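Local coordinates for protein salmonella typhimurium DB7155 bacteriophage DET7 tailspike (Bacteriophage, PDB 2V5I) that serves as the trimeric tailspike of phage Det7, a right-handed beta-helix protein that binds and hydrolyses the O-antigen of its Salmonella host, at residues Val367-Thr372 with Ile393-Arg398; Ser420-Asn425 with Gly434-Pro439; Ile386-Asp391 with Ile412-Ser417. One frame throughout, in Å; residues are numbered along the deposited sequence.

Contact 1: Val367-Thr372 with Ile393-Arg398; sequences VFSNIT and IVNGIR
Five backbone hydrogen bonds tie Val367-Thr372 to Ile393-Arg398, in register and running the same way. Phe368 N donates to Ile393 O and Asn395 N to Phe368 O; past the corner Ile371 N donates to Gly396 O at 3.0 Å and Arg398 N to Ile371 O. At the corner itself Asn370 N bonds to Asn395 O, so the ladder carries on through the bend. Both segments turn at the same level, Asn370 over Gly396, and the backbone angles of Gly396 would press any CB against the preceding carbonyl.

These are successive rungs of the parallel beta-helix that forms the body of a P22-like tailspike, each segment passing from one face of the coil to the next. Residues at the same level therefore stack. On the inward side Phe368 CB lies 4.2 Å from Val394 CG2. Past the corner Ile371 CB lies 4.2 Å from Ile397 CG1. The Phe368 ring continues onto Met359 and Ala361 of the strand across the coil.

On the other side Val367 meets Ile393, but the rest of the stack, Ser369 on Asn395 and Thr372 on Arg398, is polar. Arg398 bends at its third torsion (chi3 -67°), folding the guanidinium back toward the neighbouring rung. There it grips Thr372 OG1 side-on with two nitrogens, NE at 2.7 Å and NH2 at 3.1 Å, the oxygen lying in the guanidinium plane. NH2 also reaches Asn370 OD1 at 2.9 Å, approaching from above the amide plane, and the two flat groups stand nearly perpendicular. Asn370 has a second partner, its ND2 bonding to Asn348 OD1 of the preceding rung. Just before the corner, Asn395 ND2 gives Ser369 OG a weak bond of 3.4 Å, while Asn370 and Arg398 pack on Asn370 of the third subunit.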
loop_
_atom_site.group_PDB
_atom_site.type_symbol
_atom_site.label_atom_id
_atom_site.label_comp_id
_atom_site.label_asym_id
_atom_site.label_seq_id
_atom_site.Cartn_x
_atom_site.Cartn_y
_atom_site.Cartn_z
ATOM N N VAL A 367 -7.627 15.917 0.520
ATOM C CA VAL A 367 -7.878 14.686 1.302
ATOM C C VAL A 367 -6.598 13.870 1.381
ATOM O O VAL A 367 -6.009 13.574 0.378
ATOM C CB VAL A 367 -8.999 13.816 0.685
ATOM C CG1 VAL A 367 -9.268 12.586 1.596
ATOM C CG2 VAL A 367 -10.276 14.618 0.526
ATOM N N PHE A 368 -6.278 13.401 2.597
ATOM C CA PHE A 368 -5.130 12.556 2.887
ATOM C C PHE A 368 -5.663 11.249 3.476
ATOM O O PHE A 368 -6.436 11.318 4.449
ATOM C CB PHE A 368 -4.251 13.226 3.938
ATOM C CG PHE A 368 -3.688 14.538 3.497
ATOM C CD1 PHE A 368 -4.388 15.712 3.703
ATOM C CD2 PHE A 368 -2.405 14.590 2.963
ATOM C CE1 PHE A 368 -3.855 16.944 3.278
ATOM C CE2 PHE A 368 -1.892 15.800 2.514
ATOM C CZ PHE A 368 -2.584 16.970 2.718
ATOM N N SER A 369 -5.398 10.079 2.860
ATOM C CA SER A 369 -5.924 8.824 3.377
ATOM C C SER A 369 -4.779 7.822 3.530
ATOM O O SER A 369 -3.904 7.736 2.659
ATOM C CB SER A 369 -7.020 8.258 2.480
ATOM O OG SER A 369 -8.027 9.245 2.208
ATOM N N ASN A 370 -4.797 7.074 4.628
ATOM C CA ASN A 370 -3.884 5.950 4.841
ATOM C C ASN A 370 -2.434 6.420 4.882
ATOM O O ASN A 370 -1.606 6.095 4.036
ATOM C CB ASN A 370 -4.062 4.864 3.787
ATOM C CG ASN A 370 -3.521 3.543 4.238
ATOM O OD1 ASN A 370 -3.480 3.263 5.443
ATOM N ND2 ASN A 370 -3.058 2.735 3.291
ATOM N N ILE A 371 -2.181 7.276 5.871
ATOM C CA ILE A 371 -0.905 8.027 6.061
ATOM C C ILE A 371 -0.170 7.469 7.282
ATOM O O ILE A 371 -0.763 7.203 8.315
ATOM C CB ILE A 371 -1.175 9.551 6.293
ATOM C CG1 ILE A 371 -2.058 10.159 5.186
ATOM C CG2 ILE A 371 0.128 10.325 6.350
ATOM C CD1 ILE A 371 -1.495 10.103 3.792
ATOM N N THR A 372 1.146 7.340 7.163
ATOM C CA THR A 372 1.985 6.962 8.330
ATOM C C THR A 372 3.065 8.021 8.414
ATOM O O THR A 372 3.771 8.266 7.419
ATOM C CB THR A 372 2.660 5.576 8.082
ATOM O OG1 THR A 372 1.653 4.546 7.984
ATOM C CG2 THR A 372 3.655 5.221 9.155
ATOM N N ILE A 393 -9.016 17.025 5.087
ATOM C CA ILE A 393 -9.572 15.811 5.727
ATOM C C ILE A 393 -8.436 14.816 5.796
ATOM O O ILE A 393 -7.706 14.656 4.798
ATOM C CB ILE A 393 -10.708 15.195 4.848
ATOM C CG1 ILE A 393 -11.920 16.127 4.756
ATOM C CG2 ILE A 393 -11.129 13.793 5.310
ATOM C CD1 ILE A 393 -12.559 16.430 6.027
ATOM N N VAL A 394 -8.226 14.194 6.969
ATOM C CA VAL A 394 -7.285 13.084 7.086
ATOM C C VAL A 394 -8.083 11.844 7.515
ATOM O O VAL A 394 -8.784 11.883 8.511
ATOM C CB VAL A 394 -6.166 13.396 8.103
ATOM C CG1 VAL A 394 -5.206 12.254 8.154
ATOM C CG2 VAL A 394 -5.521 14.652 7.703
ATOM N N ASN A 395 -8.006 10.743 6.737
ATOM C CA ASN A 395 -8.732 9.508 7.009
ATOM C C ASN A 395 -7.694 8.421 7.246
ATOM O O ASN A 395 -7.210 7.825 6.271
ATOM C CB ASN A 395 -9.480 9.026 5.742
ATOM C CG ASN A 395 -10.622 9.897 5.335
ATOM O OD1 ASN A 395 -11.445 10.256 6.162
ATOM N ND2 ASN A 395 -10.704 10.221 4.001
ATOM N N GLY A 396 -7.336 8.128 8.489
ATOM C CA GLY A 396 -6.450 7.046 8.796
ATOM C C GLY A 396 -5.011 7.507 8.798
ATOM O O GLY A 396 -4.419 7.736 7.745
ATOM N N ILE A 397 -4.457 7.697 9.990
ATOM C CA ILE A 397 -3.103 8.224 10.151
ATOM C C ILE A 397 -2.456 7.605 11.385
ATOM O O ILE A 397 -2.972 7.683 12.483
ATOM C CB ILE A 397 -3.063 9.782 10.162
ATOM C CG1 ILE A 397 -1.626 10.277 10.407
ATOM C CG2 ILE A 397 -4.076 10.396 11.167
ATOM C CD1 ILE A 397 -1.403 11.729 10.052
ATOM N N ARG A 398 -1.268 7.041 11.160
ATOM C CA ARG A 398 -0.438 6.498 12.225
ATOM C C ARG A 398 0.616 7.534 12.496
ATOM O O ARG A 398 1.305 7.950 11.574
ATOM C CB ARG A 398 0.187 5.184 11.751
ATOM C CG ARG A 398 -0.895 4.123 11.576
ATOM C CD ARG A 398 -0.588 3.096 10.615
ATOM N NE ARG A 398 -0.511 3.575 9.242
ATOM C CZ ARG A 398 -1.457 3.476 8.335
ATOM N NH1 ARG A 398 -2.640 2.968 8.649
ATOM N NH2 ARG A 398 -1.199 3.907 7.096
HETATM O O HOH W 1 0.673 4.421 4.718
#

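Contact 2: Ser420-Asn425 with Gly434-Pro439; sequences SGLVGN and GNLLDP
Ser420 and Gly421 meet Leu437 and Asp438 through two hydrogen bonds, one to a backbone carbonyl and one to a carboxylate. Ser420 turns its hydroxyl beside its own backbone N (chi1 -54°), from where OG donates to Leu437 O at 2.9 Å, arriving tilted from the plane of that carbonyl. Ser420 CB lies 3.2 Å from the same Leu437 O, so hydroxyl and CB both press on that carbonyl.

Asp438 has its carboxylate swung away from its own carbonyl carbon (chi1 -67°), which carries it across to Gly421. OD1 of Asp438 accepts Gly421 N at 3.0 Å on its syn lone pair, the side facing OD2. A water bridges the next step: it donates to Asp438 OD2 at 2.7 Å and accepts from Leu422 N at 3.0 Å. Two consecutive backbone N-H groups, those of Gly421 and Leu422, are thus served by one carboxylate, directly and through water. Gly421 takes a positive phi here, a conformation that favours glycine. OD2 has a further partner, the backbone N of Gly442 in the third subunit, so the aspartate joins Gly421 of its own chain to a neighbouring subunit.

Away from the polar atoms the contact is apolar and thin. Leu422 and Leu436 each hold CG anti to the backbone N, and CD2 of Leu422 touches CD1 of Leu436 at 4.3 Å.

The two strands cross at 103°, closing to 5.9 Å between their axes, where the regular coils of the beta-helix end. Strand 417-423 still lies on strand 393-398, whereas strand 435-439 turns out of the coil, and its Leu437 and Asp438 pair in parallel with a strand of the third subunit.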
loop_
_atom_site.group_PDB
_atom_site.type_symbol
_atom_site.label_atom_id
_atom_site.label_comp_id
_atom_site.label_asym_id
_atom_site.label_seq_id
_atom_site.Cartn_x
_atom_site.Cartn_y
_atom_site.Cartn_z
ATOM N N SER A 420 -9.879 11.572 11.263
ATOM C CA SER A 420 -10.432 10.333 11.792
ATOM C C SER A 420 -9.393 9.231 11.701
ATOM O O SER A 420 -8.516 9.281 10.856
ATOM C CB SER A 420 -11.641 9.855 10.987
ATOM O OG SER A 420 -12.607 10.867 10.881
ATOM N N GLY A 421 -9.490 8.236 12.583
ATOM C CA GLY A 421 -8.647 7.049 12.455
ATOM C C GLY A 421 -7.205 7.305 12.848
ATOM O O GLY A 421 -6.296 6.783 12.206
ATOM N N LEU A 422 -7.001 8.154 13.864
ATOM C CA LEU A 422 -5.639 8.437 14.371
ATOM C C LEU A 422 -5.195 7.312 15.285
ATOM O O LEU A 422 -5.895 7.013 16.266
ATOM C CB LEU A 422 -5.626 9.772 15.108
ATOM C CG LEU A 422 -4.334 10.174 15.765
ATOM C CD1 LEU A 422 -3.223 10.301 14.773
ATOM C CD2 LEU A 422 -4.565 11.529 16.499
ATOM N N VAL A 423 -4.100 6.638 14.930
ATOM C CA VAL A 423 -3.614 5.444 15.596
ATOM C C VAL A 423 -2.198 5.624 16.127
ATOM O O VAL A 423 -1.322 6.213 15.467
ATOM C CB VAL A 423 -3.646 4.269 14.567
ATOM C CG1 VAL A 423 -2.846 3.086 15.011
ATOM C CG2 VAL A 423 -5.082 3.885 14.276
ATOM N N GLY A 424 -1.943 5.063 17.314
ATOM C CA GLY A 424 -0.604 5.001 17.868
ATOM C C GLY A 424 -0.579 5.586 19.273
ATOM O O GLY A 424 -1.563 6.164 19.756
ATOM N N ASN A 425 0.543 5.421 19.934
ATOM C CA ASN A 425 0.682 6.013 21.259
ATOM C C ASN A 425 1.080 7.481 21.149
ATOM O O ASN A 425 2.207 7.929 21.441
ATOM C CB ASN A 425 1.668 5.191 22.051
ATOM C CG ASN A 425 1.682 5.567 23.525
ATOM O OD1 ASN A 425 0.741 6.165 24.031
ATOM N ND2 ASN A 425 2.728 5.167 24.208
ATOM N N GLY A 434 -8.746 20.840 14.012
ATOM C CA GLY A 434 -10.103 21.384 13.882
ATOM C C GLY A 434 -11.133 20.501 14.581
ATOM O O GLY A 434 -11.899 20.960 15.417
ATOM N N ASN A 435 -11.146 19.230 14.212
ATOM C CA ASN A 435 -12.024 18.254 14.849
ATOM C C ASN A 435 -11.390 16.872 14.703
ATOM O O ASN A 435 -10.684 16.594 13.743
ATOM C CB ASN A 435 -13.393 18.179 14.226
ATOM C CG ASN A 435 -14.474 17.710 15.213
ATOM O OD1 ASN A 435 -14.180 17.367 16.389
ATOM N ND2 ASN A 435 -15.703 17.659 14.756
ATOM N N LEU A 436 -11.562 16.077 15.728
ATOM C CA LEU A 436 -11.116 14.668 15.718
ATOM C C LEU A 436 -12.396 13.855 15.900
ATOM O O LEU A 436 -13.124 14.091 16.864
ATOM C CB LEU A 436 -10.150 14.405 16.873
ATOM C CG LEU A 436 -9.446 13.060 16.904
ATOM C CD1 LEU A 436 -8.526 12.941 15.741
ATOM C CD2 LEU A 436 -8.683 12.873 18.194
ATOM N N LEU A 437 -12.684 12.928 14.982
ATOM C CA LEU A 437 -14.025 12.334 14.912
ATOM C C LEU A 437 -13.921 10.855 14.590
ATOM O O LEU A 437 -13.222 10.490 13.640
ATOM C CB LEU A 437 -14.810 13.027 13.775
ATOM C CG LEU A 437 -16.041 13.895 13.917
ATOM C CD1 LEU A 437 -16.135 14.645 15.244
ATOM C CD2 LEU A 437 -16.081 14.835 12.712
ATOM N N ASP A 438 -14.619 9.997 15.370
ATOM C CA ASP A 438 -14.733 8.559 15.067
ATOM C C ASP A 438 -16.207 8.092 15.269
ATOM O O ASP A 438 -16.579 7.437 16.279
ATOM C CB ASP A 438 -13.717 7.816 15.922
ATOM C CG ASP A 438 -12.231 8.169 15.507
ATOM O OD1 ASP A 438 -11.768 7.672 14.401
ATOM O OD2 ASP A 438 -11.550 8.981 16.242
ATOM N N PRO A 439 -17.057 8.512 14.349
ATOM C CA PRO A 439 -18.532 8.452 14.519
ATOM C C PRO A 439 -19.204 7.133 14.237
ATOM O O PRO A 439 -20.430 7.069 14.394
ATOM C CB PRO A 439 -19.017 9.504 13.511
ATOM C CG PRO A 439 -18.047 9.395 12.414
ATOM C CD PRO A 439 -16.722 9.179 13.068
HETATM O O HOH W 2 -8.887 8.923 16.115
#

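Contact 3: Ile386-Asp391 with Ile412-Ser417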
loop_
_atom_site.group_PDB
_atom_site.type_symbol
_atom_site.label_atom_id
_atom_site.label_comp_id
_atom_site.label_asym_id
_atom_site.label_seq_id
_atom_site.Cartn_x
_atom_site.Cartn_y
_atom_site.Cartn_z
ATOM N N ILE A 386 3.724 16.916 12.000
ATOM C CA ILE A 386 2.771 16.813 10.929
ATOM C C ILE A 386 2.030 18.163 10.916
ATOM O O ILE A 386 1.368 18.502 11.892
ATOM C CB ILE A 386 1.783 15.649 11.211
ATOM C CG1 ILE A 386 2.513 14.292 11.307
ATOM C CG2 ILE A 386 0.677 15.620 10.199
ATOM C CD1 ILE A 386 1.699 13.225 12.096
ATOM N N ILE A 387 2.113 18.911 9.822
ATOM C CA ILE A 387 1.533 20.253 9.707
ATOM C C ILE A 387 0.635 20.283 8.479
ATOM O O ILE A 387 1.052 19.870 7.397
ATOM C CB ILE A 387 2.648 21.270 9.503
ATOM C CG1 ILE A 387 3.553 21.301 10.737
ATOM C CG2 ILE A 387 2.053 22.657 9.151
ATOM C CD1 ILE A 387 5.038 21.598 10.409
ATOM N N ILE A 388 -0.626 20.685 8.671
ATOM C CA ILE A 388 -1.549 20.949 7.591
ATOM C C ILE A 388 -2.100 22.336 7.868
ATOM O O ILE A 388 -2.617 22.586 8.938
ATOM C CB ILE A 388 -2.712 19.926 7.508
ATOM C CG1 ILE A 388 -2.164 18.494 7.377
ATOM C CG2 ILE A 388 -3.638 20.271 6.351
ATOM C CD1 ILE A 388 -3.243 17.425 7.419
ATOM N N ILE A 389 -2.049 23.231 6.879
ATOM C CA ILE A 389 -2.428 24.636 7.111
ATOM C C ILE A 389 -3.906 24.908 6.904
ATOM O O ILE A 389 -4.532 25.548 7.744
ATOM C CB ILE A 389 -1.642 25.566 6.165
ATOM C CG1 ILE A 389 -0.153 25.430 6.415
ATOM C CG2 ILE A 389 -2.119 27.018 6.306
ATOM C CD1 ILE A 389 0.324 25.817 7.822
ATOM N N GLY A 390 -4.475 24.414 5.812
ATOM C CA GLY A 390 -5.847 24.706 5.446
ATOM C C GLY A 390 -6.893 23.668 5.776
ATOM O O GLY A 390 -6.690 22.815 6.661
ATOM N N ASP A 391 -8.064 23.796 5.142
ATOM C CA ASP A 391 -9.268 23.010 5.473
ATOM C C ASP A 391 -9.250 21.645 4.789
ATOM O O ASP A 391 -9.782 21.501 3.692
ATOM C CB ASP A 391 -10.534 23.760 5.063
ATOM C CG ASP A 391 -10.561 24.140 3.558
ATOM O OD1 ASP A 391 -9.527 24.587 2.977
ATOM O OD2 ASP A 391 -11.648 23.985 2.944
ATOM N N ILE A 412 0.825 16.752 15.844
ATOM C CA ILE A 412 -0.036 17.205 14.770
ATOM C C ILE A 412 -0.462 18.648 15.017
ATOM O O ILE A 412 -0.941 18.963 16.095
ATOM C CB ILE A 412 -1.343 16.360 14.692
ATOM C CG1 ILE A 412 -0.998 14.953 14.250
ATOM C CG2 ILE A 412 -2.358 16.985 13.676
ATOM C CD1 ILE A 412 -2.117 13.943 14.457
ATOM N N SER A 413 -0.317 19.472 13.985
ATOM C CA SER A 413 -0.870 20.825 13.942
ATOM C C SER A 413 -1.649 20.982 12.639
ATOM O O SER A 413 -1.091 21.225 11.549
ATOM C CB SER A 413 0.278 21.809 13.997
ATOM O OG SER A 413 -0.167 23.152 13.829
ATOM N N ALA A 414 -2.960 20.800 12.771
ATOM C CA ALA A 414 -3.905 20.835 11.657
ATOM C C ALA A 414 -5.193 21.511 12.087
ATOM O O ALA A 414 -6.269 20.924 12.112
ATOM C CB ALA A 414 -4.169 19.417 11.137
ATOM N N PRO A 415 -5.075 22.793 12.457
ATOM C CA PRO A 415 -6.168 23.487 13.126
ATOM C C PRO A 415 -7.443 23.704 12.340
ATOM O O PRO A 415 -8.482 23.980 12.957
ATOM C CB PRO A 415 -5.534 24.823 13.517
ATOM C CG PRO A 415 -4.347 25.001 12.642
ATOM C CD PRO A 415 -3.879 23.638 12.247
ATOM N N ASN A 416 -7.400 23.583 11.012
ATOM C CA ASN A 416 -8.577 23.741 10.193
ATOM C C ASN A 416 -9.042 22.412 9.552
ATOM O O ASN A 416 -9.941 22.434 8.683
ATOM C CB ASN A 416 -8.264 24.751 9.113
ATOM C CG ASN A 416 -7.932 26.129 9.676
ATOM O OD1 ASN A 416 -8.696 26.677 10.478
ATOM N ND2 ASN A 416 -6.799 26.708 9.234
ATOM N N SER A 417 -8.476 21.288 10.004
ATOM C CA SER A 417 -8.752 19.995 9.401
ATOM C C SER A 417 -9.611 19.111 10.312
ATOM O O SER A 417 -9.589 19.285 11.531
ATOM C CB SER A 417 -7.441 19.290 9.115
ATOM O OG SER A 417 -6.704 20.021 8.121
HETATM O O HOH W 3 -5.459 22.414 9.116
HETATM O O HOH W 4 -0.591 24.192 11.157
#
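Successive coils of the parallel beta-helix stack here along one of its faces, strand 386-388 on strand 412-414, with their directions only 1° apart. Two backbone bonds set the register: Ser413 N donates to Ile386 O at 2.9 Å, almost straight, and Ile388 N to Ser413 O at 3.0 Å. Ile386 and Ile412 run alongside each other, both directed into the coil, CD1 of the first 3.9 Å from CG1 of the second, and further along CB of Ile388 rests on CB of Ala414 at the same distance.

Beyond the strands the ladder gives way to a type I turn from Ala414 to Ser417, and side chains and water take over. Asn416 keeps CG beside its backbone N (chi1 -62°) and sends ND2 to Ile389 O at 3.0 Å; the acceptor lies close to the amide plane. Ile388 CG2 meets Ser417 OG at 3.5 Å. One water links the two segments, donating to Ile388 O and to Gly390 O (2.8 Å) while accepting from Asn416 N and from Ser417 OG at 2.9 Å.

Contacts 1 and 3 are two faces of the same coils: 386-391 and 393-398 follow each other in the chain, and inside the coil Val394 and Ile397 of contact 1 pack on Ile388 and Ile386 of contact 3. Contact 1 is the buried one, its outer side, part apolar and part polar, facing the other subunits, whereas contact 3 is partly buried, with Asp391 and Asn416 exposed and water joining its turn. Contact 2 continues both: its strand 420-423 is next to 393-398, and Gly434 and Asn435 probably hydrogen-bond to Ala414 and Ser417. Ladder pairing dominates contacts 1 and 3; in contact 2, serine and aspartate side chains bond crossing strands instead.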